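Local coordinates for protein Cap5O (Staphylococcus aureus, PDB 3OJO) that probably oxidises UDP-N-acetyl-mannosamine, using NAD as cofactor, in the synthesis of the staphylococcal capsular polysaccharide, at residues Glu128-Pro133 / Ser214-Asn219; His268-Asp273 / Lys286-Gly291; Asp304-Ile309 / Glu342-Glu347. All blocks are in the same frame, centred on the assembly; numbering follows the deposited sequence.

The three contacts follow one another along the chain, each closing before the next opens. Interactions 1 and 2 are neighbours, with centres 12 Å apart, and they touch: Leu216 and Asn219 of helix 208-238 meet the 268-273 loop. Interaction 1 joins the NAD-binding part to the central helical part beside the cofactor; interaction 2 lies within the central part, its loop bound to the NAD-binding part by the Cys103-Cys269 disulfide. Both reach the second subunit. Interaction 3 lies about 27 Å from interaction 2 and 34 Å from interaction 1, centre to centre. Helix 286-312, one continuous rod, spans the gap, beginning in interaction 2 and packing in interaction 3 on the C-terminal, probably UDP-binding, part.

Interaction 1. Residues Glu128-Pro133 / Ser214-Asn219. With NAD (nicotinamide-adenine-dinucleotide), chain J; PDC (pyridine-2,6-dicarboxylic acid), chain L.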
# COMPACT_ATOMS: atom_id res chain seq x y z
N GLU B 128 -16.12 -19.88 10.02
CA GLU B 128 -14.66 -19.79 9.95
C GLU B 128 -14.17 -19.44 8.53
O GLU B 128 -13.06 -18.96 8.37
CB GLU B 128 -14.00 -21.08 10.43
CG GLU B 128 -13.74 -21.12 11.93
CD GLU B 128 -12.88 -22.28 12.41
OE1 GLU B 128 -12.50 -23.14 11.57
OE2 GLU B 128 -12.59 -22.34 13.63
N SER B 129 -15.01 -19.68 7.53
CA SER B 129 -14.78 -19.41 6.11
C SER B 129 -14.66 -17.91 5.85
O SER B 129 -15.23 -17.10 6.59
CB SER B 129 -15.95 -19.95 5.29
OG SER B 129 -16.17 -21.33 5.56
N THR B 130 -13.98 -17.54 4.77
CA THR B 130 -13.84 -16.13 4.40
C THR B 130 -15.16 -15.61 3.93
O THR B 130 -15.77 -16.22 3.05
CB THR B 130 -12.71 -15.95 3.39
OG1 THR B 130 -11.51 -16.39 4.03
CG2 THR B 130 -12.57 -14.50 2.94
N ILE B 131 -15.64 -14.52 4.54
CA ILE B 131 -16.93 -13.95 4.15
C ILE B 131 -16.84 -12.47 3.86
O ILE B 131 -16.07 -11.76 4.52
CB ILE B 131 -18.07 -14.34 5.11
CG1 ILE B 131 -17.82 -13.81 6.53
CG2 ILE B 131 -18.38 -15.85 5.06
CD1 ILE B 131 -18.84 -14.18 7.51
N ALA B 132 -17.65 -12.00 2.89
CA ALA B 132 -17.72 -10.59 2.51
C ALA B 132 -18.30 -9.80 3.68
O ALA B 132 -19.09 -10.35 4.45
CB ALA B 132 -18.58 -10.41 1.27
N PRO B 133 -17.91 -8.52 3.87
CA PRO B 133 -18.47 -7.76 5.00
C PRO B 133 -19.98 -7.66 4.92
O PRO B 133 -20.54 -7.58 3.82
CB PRO B 133 -17.77 -6.41 4.91
CG PRO B 133 -16.55 -6.67 4.10
CD PRO B 133 -16.99 -7.67 3.08
N SER B 214 -11.84 -6.41 8.31
CA SER B 214 -10.44 -6.48 8.70
C SER B 214 -9.67 -7.52 7.89
O SER B 214 -8.54 -7.26 7.45
CB SER B 214 -10.34 -6.76 10.21
OG SER B 214 -9.16 -7.47 10.56
N LYS B 215 -10.23 -8.71 7.75
CA LYS B 215 -9.53 -9.80 7.08
C LYS B 215 -9.42 -9.58 5.58
O LYS B 215 -8.43 -9.96 4.96
CB LYS B 215 -10.15 -11.16 7.45
CG LYS B 215 -9.63 -11.64 8.80
CD LYS B 215 -8.13 -11.99 8.78
CE LYS B 215 -7.49 -11.89 10.14
NZ LYS B 215 -7.07 -13.22 10.65
N LEU B 216 -10.40 -8.91 5.05
CA LEU B 216 -10.47 -8.57 3.66
C LEU B 216 -9.61 -7.37 3.31
O LEU B 216 -9.06 -7.33 2.20
CB LEU B 216 -11.94 -8.44 3.22
CG LEU B 216 -12.76 -9.77 3.26
CD1 LEU B 216 -14.04 -9.66 2.47
CD2 LEU B 216 -11.95 -10.96 2.72
N MET B 217 -9.47 -6.40 4.27
CA MET B 217 -8.58 -5.24 4.17
C MET B 217 -7.11 -5.68 4.12
O MET B 217 -6.29 -5.02 3.48
CB MET B 217 -8.78 -4.30 5.34
CG MET B 217 -9.74 -3.22 5.03
SD MET B 217 -9.98 -2.00 6.38
CE MET B 217 -8.35 -1.81 6.99
N GLU B 218 -6.77 -6.78 4.83
CA GLU B 218 -5.44 -7.40 4.85
C GLU B 218 -5.12 -7.87 3.43
O GLU B 218 -4.06 -7.56 2.90
CB GLU B 218 -5.42 -8.60 5.82
CG GLU B 218 -5.32 -8.24 7.30
CD GLU B 218 -5.38 -9.40 8.28
OE1 GLU B 218 -5.57 -9.15 9.49
OE2 GLU B 218 -5.21 -10.56 7.84
N ASN B 219 -6.08 -8.58 2.81
CA ASN B 219 -5.97 -9.11 1.47
C ASN B 219 -5.84 -8.02 0.41
O ASN B 219 -5.10 -8.19 -0.57
CB ASN B 219 -7.17 -10.00 1.17
CG ASN B 219 -7.16 -11.32 1.89
OD1 ASN B 219 -6.28 -11.61 2.69
ND2 ASN B 219 -8.17 -12.16 1.63
PA NAD J . -11.00 -27.10 1.26
O1A NAD J . -11.43 -27.14 -0.16
O2A NAD J . -9.71 -27.78 1.46
O5B NAD J . -12.14 -27.80 2.16
C5B NAD J . -13.50 -27.55 1.96
C4B NAD J . -14.25 -28.83 2.26
O4B NAD J . -15.60 -28.52 2.53
C3B NAD J . -14.21 -29.83 1.10
O3B NAD J . -13.90 -31.12 1.61
C2B NAD J . -15.66 -29.84 0.62
O2B NAD J . -16.07 -31.08 0.08
C1B NAD J . -16.42 -29.49 1.89
N9A NAD J . -17.73 -28.90 1.57
C8A NAD J . -18.01 -28.03 0.55
N7A NAD J . -19.30 -27.63 0.65
C5A NAD J . -19.84 -28.26 1.72
C6A NAD J . -21.13 -28.23 2.26
N6A NAD J . -22.05 -27.46 1.68
N1A NAD J . -21.41 -28.98 3.40
C2A NAD J . -20.42 -29.75 3.99
N3A NAD J . -19.15 -29.78 3.45
C4A NAD J . -18.87 -29.05 2.33
O3 NAD J . -10.97 -25.55 1.74
PN NAD J . -10.12 -25.02 2.99
O1N NAD J . -8.73 -24.80 2.53
O2N NAD J . -10.39 -25.88 4.17
O5D NAD J . -10.74 -23.58 3.24
C5D NAD J . -12.13 -23.36 3.23
C4D NAD J . -12.35 -21.86 3.26
O4D NAD J . -11.79 -21.29 4.43
C3D NAD J . -11.64 -21.10 2.14
O3D NAD J . -12.22 -21.19 0.85
C2D NAD J . -11.70 -19.70 2.70
O2D NAD J . -13.03 -19.28 2.72
C1D NAD J . -11.34 -19.97 4.15
N1N NAD J . -9.88 -19.79 4.29
C2N NAD J . -9.00 -20.85 4.21
C3N NAD J . -7.62 -20.61 4.31
C7N NAD J . -6.68 -21.74 4.66
O7N NAD J . -5.70 -21.49 5.65
N7N NAD J . -6.78 -22.91 4.02
C4N NAD J . -7.14 -19.30 4.45
C5N NAD J . -8.04 -18.23 4.50
C6N NAD J . -9.40 -18.50 4.39
N1 PDC L . -1.26 -12.47 4.19
C2 PDC L . -0.40 -11.48 3.95
C3 PDC L . -0.94 -10.20 3.81
C4 PDC L . -2.35 -10.08 3.87
C5 PDC L . -3.17 -11.20 4.13
C6 PDC L . -2.55 -12.40 4.30
C7 PDC L . 1.05 -11.85 3.90
O1 PDC L . 1.91 -11.01 3.72
O2 PDC L . 1.37 -13.17 4.07
C8 PDC L . -3.21 -13.69 4.60
O3 PDC L . -4.43 -13.78 4.77
O4 PDC L . -2.42 -14.77 4.71
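Leu216 points from helix 208-238 straight into the loop 128-133, and its two methyls divide the work. CD1 packs against Pro133 CD at 3.6 Å and lies equally close, 3.6 Å, to the carbonyl oxygen Ile131 O; CD2 meets Thr130 CG2 at 3.6 Å. No hydrogen bond links the two segments, which meet by van der Waals contact, mostly apolar, through buried Leu216.

Thr130 works in two directions. Its CG2 stands anti to the backbone N and takes the leucine, while OG1 (chi1 -62°) is turned to the cofactor, 3.0 Å from C6N of the nicotinamide ring. Its hydrogen bond to the cofactor comes from the backbone: Thr130 N donates to the ribose hydroxyl O2D of NAD at 2.9 Å, nearly straight at 163°. A residue that holds the nicotinamide ribose is thus also backed by the helix. A turn further on, Asn219 OD1 lies 3.5 Å from C5 of a bound pyridine-2,6-dicarboxylic acid, while its ND2 is hydrogen-bonded to Cys269 O.

The loop leads from strand 124-127 of the Rossmann-type sheet to helix 135-145; Lys215 leans on strand 178-182, and Pro133 also packs on Ile241 of the second subunit.

Interaction 2. Residues His268-Asp273 / Lys286-Gly291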
# COMPACT_ATOMS: atom_id res chain seq x y z
N HIS B 268 -6.96 -16.28 -2.47
CA HIS B 268 -7.77 -15.33 -1.68
C HIS B 268 -8.67 -14.31 -2.41
O HIS B 268 -8.35 -13.88 -3.52
CB HIS B 268 -6.85 -14.57 -0.70
CG HIS B 268 -5.65 -13.94 -1.36
ND1 HIS B 268 -4.45 -14.63 -1.51
CD2 HIS B 268 -5.51 -12.71 -1.91
CE1 HIS B 268 -3.63 -13.79 -2.13
NE2 HIS B 268 -4.22 -12.63 -2.39
N CYS B 269 -9.75 -13.88 -1.73
CA CYS B 269 -10.71 -12.90 -2.24
C CYS B 269 -10.73 -11.61 -1.41
O CYS B 269 -10.39 -11.63 -0.22
CB CYS B 269 -12.09 -13.50 -2.45
SG CYS B 269 -12.66 -14.58 -1.10
N LEU B 270 -11.08 -10.48 -2.06
CA LEU B 270 -10.98 -9.13 -1.49
C LEU B 270 -12.17 -8.52 -0.74
O LEU B 270 -13.25 -9.12 -0.71
CB LEU B 270 -10.44 -8.15 -2.54
CG LEU B 270 -9.22 -8.56 -3.33
CD1 LEU B 270 -8.82 -7.45 -4.25
CD2 LEU B 270 -8.06 -8.96 -2.42
N ALA B 271 -11.96 -7.31 -0.13
CA ALA B 271 -12.90 -6.48 0.64
C ALA B 271 -14.04 -5.86 -0.22
O ALA B 271 -14.38 -4.68 -0.10
CB ALA B 271 -12.14 -5.38 1.40
N VAL B 272 -14.64 -6.70 -1.08
CA VAL B 272 -15.73 -6.28 -1.94
C VAL B 272 -16.89 -7.24 -1.86
O VAL B 272 -16.73 -8.43 -2.13
CB VAL B 272 -15.31 -5.97 -3.40
CG1 VAL B 272 -14.71 -4.57 -3.52
CG2 VAL B 272 -14.35 -7.03 -3.95
N ASP B 273 -18.05 -6.73 -1.43
CA ASP B 273 -19.26 -7.54 -1.39
C ASP B 273 -19.86 -7.48 -2.82
O ASP B 273 -19.88 -6.40 -3.43
CB ASP B 273 -20.23 -7.11 -0.28
CG ASP B 273 -21.03 -5.86 -0.58
OD1 ASP B 273 -20.55 -4.76 -0.23
OD2 ASP B 273 -22.13 -5.98 -1.15
N LYS B 286 -12.80 1.86 -7.02
CA LYS B 286 -11.98 2.14 -8.19
C LYS B 286 -10.50 1.70 -8.06
O LYS B 286 -9.99 1.10 -9.01
CB LYS B 286 -12.14 3.62 -8.62
CG LYS B 286 -11.50 4.01 -9.96
CD LYS B 286 -12.03 3.26 -11.20
CE LYS B 286 -10.94 2.94 -12.22
NZ LYS B 286 -10.27 4.16 -12.75
N LEU B 287 -9.84 1.96 -6.91
CA LEU B 287 -8.45 1.54 -6.66
C LEU B 287 -8.31 0.05 -6.60
O LEU B 287 -7.37 -0.49 -7.18
CB LEU B 287 -7.90 2.14 -5.34
CG LEU B 287 -6.38 2.13 -5.16
CD1 LEU B 287 -5.69 3.15 -6.06
CD2 LEU B 287 -6.03 2.48 -3.76
N ILE B 288 -9.23 -0.62 -5.88
CA ILE B 288 -9.26 -2.08 -5.75
C ILE B 288 -9.39 -2.73 -7.14
O ILE B 288 -8.65 -3.65 -7.45
CB ILE B 288 -10.32 -2.57 -4.72
CG1 ILE B 288 -9.98 -2.04 -3.31
CG2 ILE B 288 -10.41 -4.12 -4.71
CD1 ILE B 288 -11.14 -1.96 -2.33
N GLN B 289 -10.32 -2.22 -7.97
CA GLN B 289 -10.58 -2.69 -9.34
C GLN B 289 -9.32 -2.58 -10.21
O GLN B 289 -8.94 -3.55 -10.87
CB GLN B 289 -11.72 -1.86 -9.94
CG GLN B 289 -12.22 -2.32 -11.30
CD GLN B 289 -13.22 -1.34 -11.85
OE1 GLN B 289 -12.93 -0.15 -12.07
NE2 GLN B 289 -14.44 -1.81 -12.07
N THR B 290 -8.69 -1.39 -10.22
CA THR B 290 -7.46 -1.09 -10.95
C THR B 290 -6.34 -2.05 -10.53
O THR B 290 -5.68 -2.61 -11.41
CB THR B 290 -7.11 0.38 -10.77
OG1 THR B 290 -8.25 1.17 -11.12
CG2 THR B 290 -5.91 0.79 -11.61
N GLY B 291 -6.18 -2.26 -9.22
CA GLY B 291 -5.20 -3.18 -8.66
C GLY B 291 -5.36 -4.60 -9.17
O GLY B 291 -4.38 -5.27 -9.47
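Leu270 and Ile288 are the pair whose backbones come nearest, 8.4 Å between their CA atoms, where an irregular loop runs past the first turns of helix 286-312. Both side chains point into the gap and run side by side with their ends pointing opposite ways. The touching groups are methyls: Leu270 CD1 meets Ile288 CG2 at 3.7 Å. In Ile288, CG1 lies beside the backbone N, opposite the carbonyl carbon (chi1 -62°), which leaves CG2 as the branch turned to the loop. Val272 comes in more loosely, its CG1 4.5 Å from the same Ile288 CG2, so one isoleucine branch serves two loop residues.

Between Leu270 and Val272, both of which face the helix, the chain makes an inverse gamma turn centred on Ala271, closed by Val272 N donating to Leu270 O at 2.8 Å. The turn belongs to the central domain of the UDP-glucose/GDP-mannose dehydrogenase family. Just before it, Cys269 is joined to Cys103 in a disulfide, which pins the loop to the NAD-binding part of the chain in this oxidised form. Leu270 also packs on Thr220 and Asp223 of helix 208-238.

On the helix, Lys286 O accepts twice from Thr290, at 3.1 Å from its N and at 2.7 Å from its OG1. The two donors approach from opposite faces of the carbonyl plane, the hydroxyl tilted 31° from it. The amides of Leu287 and Ile288 are both taken by the carboxylate of Glu231 of the second subunit, a negative charge that probably sits well at this helix start.

Interaction 3. Residues Asp304-Ile309 / Glu342-Glu347; sequences DTTKQI and ELLNQE
Thr306 sets its methyl against the end of Leu344, CG2 lying 3.9 Å from CD2 and 4.2 Å from CD1, so that it meets the fork of the leucine. The methyl is swung away from the threonine's backbone N and out across the gap; the hydroxyl OG1 stays with its own helix, hydrogen-bonded to Val302 O one turn back. The threonine thus gives an apolar surface to its partner while its polar atom is satisfied. The backbones are nearest at this pair, with 8.8 Å between the CA atoms of Thr306 and Leu344.

Toward the solvent, Lys307 and Glu347 complete the contact with a salt bridge, a long one: Lys307 NZ is 3.6 Å from Glu347 OE2. The bridge comes with packing, since Lys307 CD also lies 4.0 Å from Glu347 CD, and the lysine chain lies roughly perpendicular to the glutamate. Both are bent to meet, the lysine at chi3 (-90°) and the glutamate at chi2 (73°). Glu347 is the first residue to leave helical geometry after helix 336-346, though its amide still bonds back to Leu343 O.

Both helices lie over one face of the C-terminal parallel sheet, where Thr306 and Leu344 each touch Val318 of strand 317-321 and Leu379 of strand 377-380. Helix 336-346 is the crossover of a beta-alpha-beta unit between the adjacent strands 317-321 and 351-355, and helix 286-312, arriving from the central domain, packs beside it.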
# COMPACT_ATOMS: atom_id res chain seq x y z
N ASP B 304 4.16 -12.24 -23.11
CA ASP B 304 4.72 -11.33 -24.11
C ASP B 304 6.24 -11.23 -23.97
O ASP B 304 6.94 -11.19 -24.99
CB ASP B 304 4.05 -9.93 -24.01
CG ASP B 304 4.86 -8.80 -24.63
OD1 ASP B 304 4.95 -8.76 -25.89
OD2 ASP B 304 5.44 -7.98 -23.86
N THR B 305 6.75 -11.23 -22.73
CA THR B 305 8.19 -11.18 -22.46
C THR B 305 8.85 -12.50 -22.92
O THR B 305 9.93 -12.47 -23.51
CB THR B 305 8.45 -10.84 -21.00
OG1 THR B 305 7.75 -9.63 -20.67
CG2 THR B 305 9.92 -10.67 -20.68
N THR B 306 8.17 -13.64 -22.66
CA THR B 306 8.60 -14.98 -23.03
C THR B 306 8.71 -15.08 -24.55
O THR B 306 9.76 -15.47 -25.06
CB THR B 306 7.68 -16.04 -22.36
OG1 THR B 306 7.84 -15.95 -20.93
CG2 THR B 306 7.97 -17.47 -22.81
N LYS B 307 7.64 -14.68 -25.28
CA LYS B 307 7.56 -14.66 -26.75
C LYS B 307 8.77 -13.93 -27.37
O LYS B 307 9.32 -14.40 -28.36
CB LYS B 307 6.24 -14.03 -27.22
CG LYS B 307 5.02 -14.94 -27.03
CD LYS B 307 3.88 -14.61 -27.98
CE LYS B 307 2.90 -13.59 -27.45
NZ LYS B 307 1.87 -13.26 -28.46
N GLN B 308 9.20 -12.81 -26.75
CA GLN B 308 10.34 -12.01 -27.17
C GLN B 308 11.68 -12.71 -26.93
O GLN B 308 12.59 -12.54 -27.73
CB GLN B 308 10.32 -10.64 -26.49
CG GLN B 308 9.30 -9.68 -27.08
CD GLN B 308 9.15 -8.43 -26.25
OE1 GLN B 308 8.06 -8.13 -25.73
NE2 GLN B 308 10.22 -7.67 -26.09
N ILE B 309 11.81 -13.47 -25.82
CA ILE B 309 13.04 -14.21 -25.48
C ILE B 309 13.24 -15.33 -26.51
O ILE B 309 14.33 -15.50 -27.05
CB ILE B 309 13.02 -14.75 -24.02
CG1 ILE B 309 12.99 -13.60 -22.97
CG2 ILE B 309 14.20 -15.71 -23.75
CD1 ILE B 309 12.42 -13.99 -21.56
N GLU B 342 -0.93 -22.41 -19.44
CA GLU B 342 -2.10 -22.61 -20.28
C GLU B 342 -2.09 -21.65 -21.50
O GLU B 342 -2.47 -22.06 -22.59
CB GLU B 342 -3.34 -22.42 -19.38
CG GLU B 342 -4.70 -22.46 -20.04
CD GLU B 342 -5.86 -22.04 -19.14
OE1 GLU B 342 -5.62 -21.63 -17.98
OE2 GLU B 342 -7.02 -22.12 -19.62
N LEU B 343 -1.66 -20.37 -21.29
CA LEU B 343 -1.55 -19.34 -22.34
C LEU B 343 -0.41 -19.69 -23.26
O LEU B 343 -0.54 -19.54 -24.48
CB LEU B 343 -1.29 -17.93 -21.74
CG LEU B 343 -2.48 -17.16 -21.17
CD1 LEU B 343 -2.00 -15.97 -20.35
CD2 LEU B 343 -3.44 -16.73 -22.27
N LEU B 344 0.69 -20.15 -22.68
CA LEU B 344 1.86 -20.57 -23.44
C LEU B 344 1.53 -21.84 -24.25
O LEU B 344 1.95 -21.95 -25.40
CB LEU B 344 3.06 -20.81 -22.51
CG LEU B 344 3.82 -19.59 -21.97
CD1 LEU B 344 5.05 -20.04 -21.24
CD2 LEU B 344 4.20 -18.61 -23.08
N ASN B 345 0.76 -22.78 -23.64
CA ASN B 345 0.32 -24.02 -24.29
C ASN B 345 -0.57 -23.69 -25.48
O ASN B 345 -0.36 -24.24 -26.56
CB ASN B 345 -0.40 -24.94 -23.30
CG ASN B 345 -0.52 -26.36 -23.78
OD1 ASN B 345 -1.29 -26.68 -24.69
ND2 ASN B 345 0.25 -27.25 -23.18
N GLN B 346 -1.55 -22.77 -25.29
CA GLN B 346 -2.46 -22.30 -26.34
C GLN B 346 -1.68 -21.65 -27.48
O GLN B 346 -1.96 -21.93 -28.66
CB GLN B 346 -3.47 -21.31 -25.74
CG GLN B 346 -4.38 -20.70 -26.79
CD GLN B 346 -5.80 -20.53 -26.35
OE1 GLN B 346 -6.09 -19.94 -25.31
NE2 GLN B 346 -6.71 -21.03 -27.17
N GLU B 347 -0.65 -20.85 -27.13
CA GLU B 347 0.21 -20.12 -28.06
C GLU B 347 0.97 -21.01 -29.05
O GLU B 347 1.79 -21.84 -28.63
CB GLU B 347 1.17 -19.19 -27.30
CG GLU B 347 1.63 -17.98 -28.11
CD GLU B 347 0.58 -16.90 -28.32
OE1 GLU B 347 0.13 -16.72 -29.47
OE2 GLU B 347 0.23 -16.22 -27.33